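Local coordinates for twitching motility protein PilT (Aquifex aeolicus, PDB 2EYU) that powers the retraction of pili in twitching motility, probably by hydrolysing ATP as a motor of the P-loop NTPase class, at residues 145-148 with 149-152; 202-205 with 206-209; 234-237 with 238-241; 243-246 with 247-250. The protein carries 1 engineered substitution. One frame throughout, in Å; residues are numbered along the deposited sequence.

Contact 1: residues 145-148 with 149-152; sequences IFPL and NQQE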
ATOM      1  N   ILE A 145       1.898  -3.063 -16.772  1.00 15.87           N
ATOM      2  CA  ILE A 145       3.325  -2.988 -17.130  1.00 25.46           C
ATOM      3  C   ILE A 145       3.716  -4.264 -17.859  1.00 31.72           C
ATOM      4  O   ILE A 145       4.713  -4.258 -18.566  1.00 26.52           O
ATOM      5  CB  ILE A 145       4.161  -2.728 -15.881  1.00 30.21           C
ATOM      6  CG1 ILE A 145       4.049  -3.806 -14.808  1.00 33.34           C
ATOM      7  CG2 ILE A 145       3.797  -1.360 -15.309  1.00 38.67           C
ATOM      8  CD1 ILE A 145       3.773  -3.261 -13.425  1.00 63.85           C
ATOM      9  N   PHE A 146       2.928  -5.326 -17.708  1.00 29.99           N
ATOM     10  CA  PHE A 146       3.181  -6.604 -18.364  1.00 34.71           C
ATOM     11  C   PHE A 146       2.749  -6.693 -19.817  1.00 28.56           C
ATOM     12  O   PHE A 146       1.883  -5.949 -20.265  1.00 37.49           O
ATOM     13  CB  PHE A 146       2.435  -7.696 -17.568  1.00 21.35           C
ATOM     14  CG  PHE A 146       3.212  -8.056 -16.311  1.00 19.67           C
ATOM     15  CD1 PHE A 146       3.019  -7.343 -15.143  1.00 23.73           C
ATOM     16  CD2 PHE A 146       4.125  -9.092 -16.306  1.00 25.28           C
ATOM     17  CE1 PHE A 146       3.718  -7.660 -14.002  1.00 26.69           C
ATOM     18  CE2 PHE A 146       4.826  -9.413 -15.163  1.00 26.63           C
ATOM     19  CZ  PHE A 146       4.627  -8.695 -14.010  1.00 22.20           C
ATOM     20  N   PRO A 147       3.343  -7.588 -20.601  1.00 21.76           N
ATOM     21  CA  PRO A 147       2.871  -7.762 -21.981  1.00 23.35           C
ATOM     22  C   PRO A 147       1.453  -8.334 -21.982  1.00 22.54           C
ATOM     23  O   PRO A 147       1.139  -9.153 -21.116  1.00 24.67           O
ATOM     24  CB  PRO A 147       3.851  -8.756 -22.603  1.00 30.09           C
ATOM     25  CG  PRO A 147       4.978  -8.878 -21.643  1.00 34.44           C
ATOM     26  CD  PRO A 147       4.492  -8.440 -20.289  1.00 26.09           C
ATOM     27  N   LEU A 148       0.676  -7.860 -22.934  1.00 21.68           N
ATOM     28  CA  LEU A 148      -0.732  -8.096 -23.142  1.00 29.97           C
ATOM     29  C   LEU A 148      -1.075  -9.548 -22.782  1.00 29.68           C
ATOM     30  O   LEU A 148      -1.932  -9.780 -21.935  1.00 30.44           O
ATOM     31  CB  LEU A 148      -1.130  -7.799 -24.589  1.00 38.36           C
ATOM     32  CG  LEU A 148      -2.117  -6.661 -24.817  1.00 47.70           C
ATOM     33  CD1 LEU A 148      -1.395  -5.420 -25.338  1.00 66.27           C
ATOM     34  CD2 LEU A 148      -3.225  -7.069 -25.778  1.00 31.79           C
ATOM     35  N   ASN A 149      -0.373 -10.453 -23.425  1.00 29.60           N
ATOM     36  CA  ASN A 149      -0.496 -11.901 -23.311  1.00 37.82           C
ATOM     37  C   ASN A 149      -0.230 -12.418 -21.906  1.00 41.17           C
ATOM     38  O   ASN A 149      -0.503 -13.581 -21.579  1.00 29.66           O
ATOM     39  CB  ASN A 149       0.462 -12.548 -24.317  1.00 41.83           C
ATOM     40  CG  ASN A 149       1.748 -11.776 -24.532  1.00 54.05           C
ATOM     41  OD1 ASN A 149       1.798 -10.678 -25.105  1.00 38.29           O
ATOM     42  ND2 ASN A 149       2.826 -12.403 -24.056  1.00 42.56           N
ATOM     43  N   GLN A 150       0.299 -11.558 -21.037  1.00 31.54           N
ATOM     44  CA  GLN A 150       0.563 -11.948 -19.663  1.00 31.48           C
ATOM     45  C   GLN A 150      -0.334 -11.264 -18.646  1.00 31.72           C
ATOM     46  O   GLN A 150      -0.200 -11.561 -17.455  1.00 38.89           O
ATOM     47  CB  GLN A 150       2.024 -11.627 -19.302  1.00 15.32           C
ATOM     48  CG  GLN A 150       3.016 -12.519 -20.039  1.00 20.82           C
ATOM     49  CD  GLN A 150       4.271 -12.726 -19.206  1.00 45.20           C
ATOM     50  OE1 GLN A 150       4.982 -13.720 -19.369  1.00 70.82           O
ATOM     51  NE2 GLN A 150       4.532 -11.787 -18.302  1.00 43.31           N
ATOM     52  N   GLN A 151      -1.240 -10.374 -19.054  1.00 18.59           N
ATOM     53  CA  GLN A 151      -1.964  -9.605 -18.063  1.00 17.49           C
ATOM     54  C   GLN A 151      -3.101 -10.396 -17.440  1.00 20.83           C
ATOM     55  O   GLN A 151      -3.291 -10.220 -16.236  1.00 20.45           O
ATOM     56  CB  GLN A 151      -2.508  -8.307 -18.673  1.00 21.60           C
ATOM     57  CG  GLN A 151      -1.352  -7.533 -19.308  1.00 14.91           C
ATOM     58  CD  GLN A 151      -1.886  -6.235 -19.915  1.00 23.24           C
ATOM     59  OE1 GLN A 151      -1.090  -5.405 -20.349  1.00 31.85           O
ATOM     60  NE2 GLN A 151      -3.197  -6.094 -19.964  1.00  9.46           N
ATOM     61  N   GLU A 152      -3.823 -11.219 -18.203  1.00 23.01           N
ATOM     62  CA  GLU A 152      -4.807 -12.088 -17.529  1.00 23.24           C
ATOM     63  C   GLU A 152      -4.173 -12.855 -16.371  1.00 19.33           C
ATOM     64  O   GLU A 152      -4.713 -12.937 -15.261  1.00 21.45           O
ATOM     65  CB  GLU A 152      -5.419 -13.072 -18.526  1.00 34.77           C
ATOM     66  CG  GLU A 152      -6.168 -14.202 -17.829  1.00 40.01           C
ATOM     67  CD  GLU A 152      -7.669 -14.063 -17.968  1.00 50.13           C
ATOM     68  OE1 GLU A 152      -8.269 -13.328 -17.159  1.00 71.63           O
ATOM     69  OE2 GLU A 152      -8.242 -14.690 -18.882  1.00 64.35           O
TER
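Leu148 and Gln151 meet mainly through the backbone: the amide N of Gln151 donates to Leu148 O at 3.0 Å, with an almost straight N-H...O angle of 173°. This bond closes a tight i to i+3 turn that leads into a helix. One residue earlier Gln150 N reaches Pro147 O in the same pattern, but the modelled 2.5 Å is suspiciously short and probably inexact. Proline suits the entry because its ring fixes phi and it has no N-H to satisfy. Gln151 also lays its aliphatic part against the turn, its CG lying 3.5 Å from Leu148 O. Gln150 packs on Pro147 and Phe146. Its CG stands anti to the carbonyl carbon (chi1 -69°), and the extended chain then runs alongside Pro147, pointing the same way, with Gln150 CB 4.1 Å from Pro147 CD. Its NE2 ends at the edge of the Phe146 ring, 3.4 Å from CD2, with amide and ring planes 27° apart. A long polar residue suits this partly exposed place, since its methylenes can pack on Pro147 while its amide meets the ring edge. The turn joins helix 135-144 to helix 151-161, and Phe146 is buried against Leu110, Val113 and Glu114 of helix 110-121.

Contact 2: residues 202-205 with 206-209; sequences QVYS and LMQS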
ATOM      1  N   GLN A 202     -16.927  -2.276 -10.752  1.00 30.94           N
ATOM      2  CA  GLN A 202     -17.699  -2.813  -9.632  1.00 28.19           C
ATOM      3  C   GLN A 202     -16.897  -2.928  -8.348  1.00 27.64           C
ATOM      4  O   GLN A 202     -17.439  -2.809  -7.247  1.00 25.45           O
ATOM      5  CB  GLN A 202     -18.281  -4.170 -10.064  1.00 25.60           C
ATOM      6  CG  GLN A 202     -19.124  -4.025 -11.327  1.00 31.56           C
ATOM      7  CD  GLN A 202     -20.566  -3.650 -11.057  1.00 43.99           C
ATOM      8  OE1 GLN A 202     -20.951  -3.277  -9.950  1.00 50.52           O
ATOM      9  NE2 GLN A 202     -21.408  -3.744 -12.084  1.00 59.87           N
ATOM     10  N   VAL A 203     -15.587  -3.142  -8.411  1.00 20.97           N
ATOM     11  CA  VAL A 203     -14.739  -3.153  -7.221  1.00 13.90           C
ATOM     12  C   VAL A 203     -14.819  -1.790  -6.526  1.00 29.45           C
ATOM     13  O   VAL A 203     -14.856  -1.735  -5.299  1.00 25.84           O
ATOM     14  CB  VAL A 203     -13.268  -3.440  -7.574  1.00 24.47           C
ATOM     15  CG1 VAL A 203     -12.314  -3.096  -6.443  1.00 27.84           C
ATOM     16  CG2 VAL A 203     -13.101  -4.908  -7.979  1.00 39.18           C
ATOM     17  N   TYR A 204     -14.841  -0.726  -7.339  1.00 24.48           N
ATOM     18  CA  TYR A 204     -14.918   0.624  -6.767  1.00 25.43           C
ATOM     19  C   TYR A 204     -16.253   0.846  -6.075  1.00 20.33           C
ATOM     20  O   TYR A 204     -16.300   1.302  -4.934  1.00 27.62           O
ATOM     21  CB  TYR A 204     -14.706   1.707  -7.828  1.00 36.88           C
ATOM     22  CG  TYR A 204     -14.698   3.110  -7.240  1.00 31.20           C
ATOM     23  CD1 TYR A 204     -13.559   3.609  -6.630  1.00 20.96           C
ATOM     24  CD2 TYR A 204     -15.820   3.927  -7.290  1.00 39.13           C
ATOM     25  CE1 TYR A 204     -13.519   4.884  -6.083  1.00 22.64           C
ATOM     26  CE2 TYR A 204     -15.792   5.205  -6.745  1.00 32.89           C
ATOM     27  CZ  TYR A 204     -14.645   5.676  -6.147  1.00 31.08           C
ATOM     28  OH  TYR A 204     -14.614   6.947  -5.602  1.00 49.01           O
ATOM     29  N   SER A 205     -17.339   0.501  -6.765  1.00 27.92           N
ATOM     30  CA  SER A 205     -18.666   0.607  -6.164  1.00 28.20           C
ATOM     31  C   SER A 205     -18.683  -0.158  -4.851  1.00 23.15           C
ATOM     32  O   SER A 205     -19.275   0.240  -3.845  1.00 34.28           O
ATOM     33  CB  SER A 205     -19.765   0.089  -7.084  1.00 35.30           C
ATOM     34  OG  SER A 205     -19.602   0.467  -8.437  1.00 45.52           O
ATOM     35  N   LEU A 206     -18.011  -1.314  -4.799  1.00 31.74           N
ATOM     36  CA  LEU A 206     -17.996  -1.990  -3.495  1.00 26.80           C
ATOM     37  C   LEU A 206     -17.129  -1.243  -2.497  1.00 34.81           C
ATOM     38  O   LEU A 206     -17.193  -1.439  -1.282  1.00 32.14           O
ATOM     39  CB  LEU A 206     -17.476  -3.419  -3.671  1.00 38.09           C
ATOM     40  CG  LEU A 206     -18.451  -4.543  -3.323  1.00 36.60           C
ATOM     41  CD1 LEU A 206     -19.780  -4.321  -4.020  1.00 26.31           C
ATOM     42  CD2 LEU A 206     -17.870  -5.896  -3.701  1.00 56.95           C
HETATM   43  N   MSE A 207     -16.226  -0.352  -2.946  1.00 33.11           N
HETATM   44  CA  MSE A 207     -15.446   0.300  -1.878  1.00 24.69           C
HETATM   45  C   MSE A 207     -16.323   1.367  -1.234  1.00 26.11           C
HETATM   46  O   MSE A 207     -16.138   1.679  -0.065  1.00 39.23           O
HETATM   47  CB  MSE A 207     -14.169   0.918  -2.416  1.00 18.37           C
HETATM   48  CG  MSE A 207     -12.934   0.032  -2.526  1.00 21.32           C
HETATM   49 SE   MSE A 207     -11.673   0.708  -3.842  1.00 45.62          SE
HETATM   50  CE  MSE A 207     -10.737   1.741  -2.480  1.00 21.56           C
ATOM     51  N   GLN A 208     -17.245   1.903  -2.035  1.00 28.07           N
ATOM     52  CA  GLN A 208     -18.136   2.955  -1.544  1.00 43.00           C
ATOM     53  C   GLN A 208     -19.081   2.465  -0.452  1.00 51.10           C
ATOM     54  O   GLN A 208     -19.636   3.281   0.299  1.00 40.76           O
ATOM     55  CB  GLN A 208     -18.928   3.546  -2.714  1.00 37.67           C
ATOM     56  CG  GLN A 208     -18.293   4.812  -3.264  1.00 55.12           C
ATOM     57  CD  GLN A 208     -18.415   4.944  -4.766  1.00 59.06           C
ATOM     58  OE1 GLN A 208     -18.166   6.012  -5.327  1.00 63.95           O
ATOM     59  NE2 GLN A 208     -18.788   3.862  -5.436  1.00 60.64           N
ATOM     60  N   SER A 209     -19.259   1.151  -0.349  1.00 53.81           N
ATOM     61  CA  SER A 209     -20.176   0.539   0.600  1.00 61.38           C
ATOM     62  C   SER A 209     -19.543   0.350   1.974  1.00 65.95           C
ATOM     63  O   SER A 209     -20.201   0.608   2.984  1.00 87.56           O
ATOM     64  CB  SER A 209     -20.670  -0.822   0.096  1.00 70.20           C
ATOM     65  OG  SER A 209     -20.539  -1.810   1.112  1.00 91.61           O
TER
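Tyr204 gathers the backbone bonds of this helical turn, its O accepting from two amides. Gln208 N comes at 3.1 Å, nearly along the C=O axis, while Met207 N comes at 2.6 Å from well above the carbonyl plane. Two residues back along the helix, Leu206 N donates to Gln202 O at 2.9 Å. A further bond from Gln208 N to Ser205 O is weak, so i+3 and i+4 bonding mix as the helix nears its end. The apolar contact is a loose one, with the selenium of selenomethionine Met207 4.4 Å from Tyr204 CD1. With CG opposite the backbone N (chi1 -177°) the ring leans out and toward the following turn, beside Met207. Leu206 and Val203 suit the side facing helix 189-197, where both rest on Leu194; Met207 packs on Leu185 of strand 179-185. The polar interaction of the ring lies beyond the turn, where Tyr204 OH is probably hydrogen-bonded to Glu246. A phenylalanine here would keep the ring but would probably leave the Glu246 carboxylate without its hydroxyl mate. Tyrosine thus does two jobs: its ring carbons pack beside Met207, and its hydroxyl carries a polar tie from helix 200-209 to helix 244-251.

Contact 3: residues 234-237 with 238-241; sequences LEDA and MEAS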
ATOM      1  N   LEU A 234     -12.839  22.820   2.733  1.00 32.92           N
ATOM      2  CA  LEU A 234     -13.485  22.429   1.488  1.00 29.29           C
ATOM      3  C   LEU A 234     -12.491  22.498   0.339  1.00 31.86           C
ATOM      4  O   LEU A 234     -12.397  21.520  -0.404  1.00 25.02           O
ATOM      5  CB  LEU A 234     -14.689  23.313   1.154  1.00 33.31           C
ATOM      6  CG  LEU A 234     -15.567  22.919  -0.032  1.00 27.75           C
ATOM      7  CD1 LEU A 234     -15.965  21.445   0.019  1.00 21.74           C
ATOM      8  CD2 LEU A 234     -16.829  23.766  -0.090  1.00 21.23           C
ATOM      9  N   GLU A 235     -11.789  23.632   0.196  1.00 30.28           N
ATOM     10  CA  GLU A 235     -10.916  23.784  -0.978  1.00 23.37           C
ATOM     11  C   GLU A 235      -9.800  22.746  -0.999  1.00 28.73           C
ATOM     12  O   GLU A 235      -9.367  22.239  -2.034  1.00 30.96           O
ATOM     13  CB  GLU A 235     -10.307  25.179  -1.009  1.00 33.96           C
ATOM     14  CG  GLU A 235     -11.108  26.225  -0.242  1.00 53.60           C
ATOM     15  CD  GLU A 235     -10.205  27.283   0.370  1.00 70.34           C
ATOM     16  OE1 GLU A 235     -10.718  28.300   0.892  1.00 80.82           O
ATOM     17  OE2 GLU A 235      -8.967  27.083   0.325  1.00 72.07           O
ATOM     18  N   ASP A 236      -9.295  22.420   0.183  1.00 28.20           N
ATOM     19  CA  ASP A 236      -8.211  21.439   0.283  1.00 27.49           C
ATOM     20  C   ASP A 236      -8.658  20.050  -0.158  1.00 26.83           C
ATOM     21  O   ASP A 236      -7.889  19.285  -0.737  1.00 29.49           O
ATOM     22  CB  ASP A 236      -7.709  21.401   1.734  1.00 36.87           C
ATOM     23  CG  ASP A 236      -6.816  22.606   2.013  1.00 44.31           C
ATOM     24  OD1 ASP A 236      -6.309  23.165   1.017  1.00 53.14           O
ATOM     25  OD2 ASP A 236      -6.637  22.967   3.193  1.00 44.00           O
ATOM     26  N   ALA A 237      -9.914  19.752   0.138  1.00 29.59           N
ATOM     27  CA  ALA A 237     -10.535  18.458  -0.105  1.00 41.48           C
ATOM     28  C   ALA A 237     -10.740  18.251  -1.600  1.00 41.09           C
ATOM     29  O   ALA A 237     -10.278  17.275  -2.183  1.00 36.12           O
ATOM     30  CB  ALA A 237     -11.852  18.352   0.644  1.00 44.80           C
HETATM   31  N   MSE A 238     -11.428  19.213  -2.196  1.00 33.14           N
HETATM   32  CA  MSE A 238     -11.584  19.289  -3.643  1.00 33.09           C
HETATM   33  C   MSE A 238     -10.250  19.224  -4.378  1.00 25.03           C
HETATM   34  O   MSE A 238     -10.106  18.577  -5.431  1.00 27.86           O
HETATM   35  CB  MSE A 238     -12.311  20.593  -4.001  1.00 40.06           C
HETATM   36  CG  MSE A 238     -13.746  20.673  -3.499  1.00 42.08           C
HETATM   37 SE   MSE A 238     -14.828  19.246  -4.239  1.00 55.86          SE
HETATM   38  CE  MSE A 238     -14.238  19.642  -6.029  1.00 54.14           C
ATOM     39  N   GLU A 239      -9.233  19.888  -3.835  1.00 22.31           N
ATOM     40  CA  GLU A 239      -7.918  19.904  -4.472  1.00 38.00           C
ATOM     41  C   GLU A 239      -7.247  18.535  -4.557  1.00 40.93           C
ATOM     42  O   GLU A 239      -6.442  18.286  -5.457  1.00 28.88           O
ATOM     43  CB  GLU A 239      -6.997  20.858  -3.700  1.00 54.27           C
ATOM     44  CG  GLU A 239      -6.985  22.297  -4.187  1.00 61.00           C
ATOM     45  CD  GLU A 239      -5.723  23.052  -3.810  1.00 66.83           C
ATOM     46  OE1 GLU A 239      -5.304  23.934  -4.586  1.00 63.68           O
ATOM     47  OE2 GLU A 239      -5.145  22.790  -2.731  1.00 62.88           O
ATOM     48  N   ALA A 240      -7.538  17.637  -3.632  1.00 44.98           N
ATOM     49  CA  ALA A 240      -6.852  16.367  -3.447  1.00 39.38           C
ATOM     50  C   ALA A 240      -7.662  15.170  -3.924  1.00 32.52           C
ATOM     51  O   ALA A 240      -7.158  14.061  -4.103  1.00 27.66           O
ATOM     52  CB  ALA A 240      -6.527  16.230  -1.961  1.00 33.89           C
ATOM     53  N   SER A 241      -8.951  15.354  -4.134  1.00 22.11           N
ATOM     54  CA  SER A 241      -9.843  14.317  -4.643  1.00 33.91           C
ATOM     55  C   SER A 241      -9.447  13.807  -6.018  1.00 29.32           C
ATOM     56  O   SER A 241      -9.224  14.566  -6.961  1.00 28.21           O
ATOM     57  CB  SER A 241     -11.274  14.869  -4.697  1.00 33.18           C
ATOM     58  OG  SER A 241     -12.117  14.072  -5.499  1.00 37.12           O
TER
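Met238 N donates to Leu234 O at 3.1 Å and 169°, a nearly linear i to i+4 bond that sets the regular course of the helix. Glu239 N follows to Glu235 O at 3.0 Å. Near the C-terminal end the pattern changes: Ala237 O takes two amides, Ser241 N at 3.0 Å along the line of the carbonyl and Ala240 N at 3.1 Å from above the carbonyl plane. With the bond from Ala240 N to Asp236 O only weak, the last turn mixes i+3 and i+4 bonding, both on Ala237 O. Serine suits the exit, since its hydroxyl is hydrogen-bonded to Asn220 ND2 and to Asp243 N, tying the end of this helix to the start of the next. Farther out, Asp236 OD1 and Glu239 OE2 approach to 3.9 Å, their carboxylate planes 34° apart. These like charges would probably disfavour each other, and might raise the affinity of one for a proton.

The packing begins with Leu234, whose CD1 lies 4.2 Å from Met238 CG. The selenomethionine chain bends at chi2 and chi3, which turns its end along the helix toward its C-terminal end, where CE meets Pro244. Alanine suits the two buried positions, Ala237 and Ala240, because its methyl lets the helix backbone come close to Leu247 and to strand 162-171. Ala240 rests on Arg169 and Leu171 of that strand, Ala237 on Leu247, and Leu234 on Tyr227, so helix 234-240 sits between strand 162-171 of the sheet and helices 219-228 and 244-251.

Contact 4: residues 243-246 with 247-250; sequences DPKE and LERM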
ATOM      1  N   ASP A 243     -11.421  12.498  -7.860  1.00 35.76           N
ATOM      2  CA  ASP A 243     -12.612  12.738  -8.657  1.00 47.49           C
ATOM      3  C   ASP A 243     -13.507  13.748  -7.946  1.00 40.19           C
ATOM      4  O   ASP A 243     -14.408  13.424  -7.198  1.00 24.18           O
ATOM      5  CB  ASP A 243     -13.419  11.479  -8.967  1.00 56.78           C
ATOM      6  CG  ASP A 243     -14.087  11.644 -10.327  1.00 58.42           C
ATOM      7  OD1 ASP A 243     -13.377  12.077 -11.264  1.00 43.08           O
ATOM      8  OD2 ASP A 243     -15.291  11.351 -10.430  1.00 65.15           O
ATOM      9  N   PRO A 244     -13.228  15.017  -8.203  1.00 38.79           N
ATOM     10  CA  PRO A 244     -13.938  16.098  -7.512  1.00 31.51           C
ATOM     11  C   PRO A 244     -15.443  15.998  -7.702  1.00 36.14           C
ATOM     12  O   PRO A 244     -16.227  16.318  -6.810  1.00 29.09           O
ATOM     13  CB  PRO A 244     -13.360  17.327  -8.204  1.00 30.22           C
ATOM     14  CG  PRO A 244     -12.836  16.838  -9.512  1.00 32.46           C
ATOM     15  CD  PRO A 244     -12.235  15.499  -9.176  1.00 40.09           C
ATOM     16  N   LYS A 245     -15.898  15.537  -8.870  1.00 42.14           N
ATOM     17  CA  LYS A 245     -17.327  15.516  -9.171  1.00 37.03           C
ATOM     18  C   LYS A 245     -18.133  14.654  -8.204  1.00 32.23           C
ATOM     19  O   LYS A 245     -19.245  15.028  -7.811  1.00 27.54           O
ATOM     20  CB  LYS A 245     -17.544  15.008 -10.601  1.00 40.72           C
ATOM     21  CG  LYS A 245     -18.106  16.061 -11.541  1.00 43.85           C
ATOM     22  CD  LYS A 245     -17.014  17.015 -11.998  1.00 37.73           C
ATOM     23  CE  LYS A 245     -17.553  17.980 -13.044  1.00 39.51           C
ATOM     24  NZ  LYS A 245     -17.972  17.256 -14.287  1.00 54.79           N
ATOM     25  N   GLU A 246     -17.558  13.508  -7.856  1.00 24.81           N
ATOM     26  CA  GLU A 246     -18.099  12.604  -6.850  1.00 36.49           C
ATOM     27  C   GLU A 246     -18.096  13.253  -5.469  1.00 25.33           C
ATOM     28  O   GLU A 246     -19.069  13.139  -4.720  1.00 38.07           O
ATOM     29  CB  GLU A 246     -17.297  11.297  -6.838  1.00 42.69           C
ATOM     30  CG  GLU A 246     -17.997  10.089  -6.261  1.00 43.84           C
ATOM     31  CD  GLU A 246     -17.106   9.030  -5.655  1.00 50.21           C
ATOM     32  OE1 GLU A 246     -17.601   8.188  -4.868  1.00 65.18           O
ATOM     33  OE2 GLU A 246     -15.890   8.993  -5.929  1.00 38.07           O
ATOM     34  N   LEU A 247     -17.044  13.965  -5.071  1.00 30.89           N
ATOM     35  CA  LEU A 247     -17.094  14.612  -3.743  1.00 23.03           C
ATOM     36  C   LEU A 247     -18.138  15.714  -3.736  1.00 21.78           C
ATOM     37  O   LEU A 247     -18.874  15.943  -2.760  1.00 24.65           O
ATOM     38  CB  LEU A 247     -15.711  15.129  -3.362  1.00 31.25           C
ATOM     39  CG  LEU A 247     -15.428  15.669  -1.972  1.00 33.92           C
ATOM     40  CD1 LEU A 247     -15.937  14.752  -0.863  1.00 22.90           C
ATOM     41  CD2 LEU A 247     -13.934  15.911  -1.753  1.00 24.01           C
ATOM     42  N   GLU A 248     -18.218  16.449  -4.859  1.00 23.69           N
ATOM     43  CA  GLU A 248     -19.176  17.566  -4.798  1.00 21.16           C
ATOM     44  C   GLU A 248     -20.582  16.988  -4.708  1.00 25.92           C
ATOM     45  O   GLU A 248     -21.440  17.528  -4.023  1.00 28.49           O
ATOM     46  CB  GLU A 248     -19.060  18.483  -6.001  1.00 14.96           C
ATOM     47  CG  GLU A 248     -19.646  17.920  -7.286  1.00 30.81           C
ATOM     48  CD  GLU A 248     -19.732  18.965  -8.379  1.00 44.88           C
ATOM     49  OE1 GLU A 248     -19.077  20.019  -8.228  1.00 64.59           O
ATOM     50  OE2 GLU A 248     -20.442  18.736  -9.384  1.00 59.20           O
ATOM     51  N   ARG A 249     -20.788  15.871  -5.421  1.00 24.32           N
ATOM     52  CA  ARG A 249     -22.100  15.222  -5.330  1.00 22.72           C
ATOM     53  C   ARG A 249     -22.313  14.774  -3.893  1.00 27.79           C
ATOM     54  O   ARG A 249     -23.408  14.737  -3.350  1.00 38.38           O
ATOM     55  CB  ARG A 249     -22.226  14.048  -6.296  1.00 24.61           C
ATOM     56  CG  ARG A 249     -22.646  14.423  -7.702  1.00 32.50           C
ATOM     57  CD  ARG A 249     -23.922  15.243  -7.678  1.00 51.00           C
ATOM     58  NE  ARG A 249     -23.739  16.682  -7.771  1.00 57.13           N
ATOM     59  CZ  ARG A 249     -24.008  17.552  -6.805  1.00 60.94           C
ATOM     60  NH1 ARG A 249     -24.481  17.138  -5.635  1.00 58.55           N
ATOM     61  NH2 ARG A 249     -23.805  18.848  -7.008  1.00 43.69           N
HETATM   62  N   MSE A 250     -21.211  14.393  -3.238  1.00 34.06           N
HETATM   63  CA  MSE A 250     -21.405  13.919  -1.868  1.00 38.07           C
HETATM   64  C   MSE A 250     -21.903  15.044  -0.958  1.00 44.21           C
HETATM   65  O   MSE A 250     -22.903  14.846  -0.267  1.00 30.79           O
HETATM   66  CB  MSE A 250     -20.104  13.336  -1.322  1.00 24.15           C
HETATM   67  CG  MSE A 250     -19.634  12.117  -2.108  1.00 29.44           C
HETATM   68 SE   MSE A 250     -18.312  11.125  -1.100  1.00 91.42          SE
HETATM   69  CE  MSE A 250     -17.488  10.461  -2.709  1.00 73.25           C
TER
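Glu246 and Met250, one helical turn apart, slant across each other, the methyl of the selenomethionine lying against the carboxylate arm. Met250 CE is 3.6 Å from Glu246 CG and 3.3 Å from CD, so the methyl meets the aliphatic part as well as the acid group. Glu246 holds CG away from its backbone N (chi1 -158°) and runs on extended, while Met250 stretches out beyond its own CG; the two long chains therefore come together at their outer portions. Beyond the turn, Glu246 OE2 is probably hydrogen-bonded to Tyr204 OH, a partner that suits a carboxylate in this partly exposed place. With an alanine here, the Tyr204 hydroxyl would probably lose this acceptor and the Met250 methyl the arm it lies against.

On another side of the helix Lys245 and Glu248 run side by side in the same direction. Their charged ends stay apart, NZ to OE2 5.7 Å, too far for a salt bridge, so any attraction is probably weak; the closest side-chain approach is Lys245 CG to Glu248 OE2 at 4.2 Å. The backbone that carries them is regular, with Glu248 N bonded to Pro244 O at 2.8 Å and Arg249 N to Lys245 O at 3.0 Å. Leu247, the buried member, turns toward Tyr224 and Asn220 of helix 219-228. The arrangement is that of a helix start: Asp243 holds the N-cap position, though its side chain makes no capping bond, proline follows in the first turn, where its missing N-H costs nothing, and Glu246 lies where a negative charge would be favoured by the helix dipole.

In the fold
Contacts 2, 3 and 4 form one neighbourhood in the later, helical part of the chain, while contact 1 stands apart. Contacts 3 and 4 lie closest, centres about 10 Å apart, on consecutive helices; Met238 CE meets Pro244 CB at 3.3 Å, and Leu247 CD2 fits near Ala237 O at 3.9 Å. Contacts 2 and 4, centres about 15 Å apart, are joined by the probable hydrogen bond between Tyr204 OH and Glu246 OE2, modelled short at 2.4 Å. Contact 4 thus bridges contacts 2 and 3, which do not touch. Contact 1 lies about 25 Å, centre to centre, from contact 2. No ligand belongs to any of the four; the probable Walker A loop follows strand 26-31.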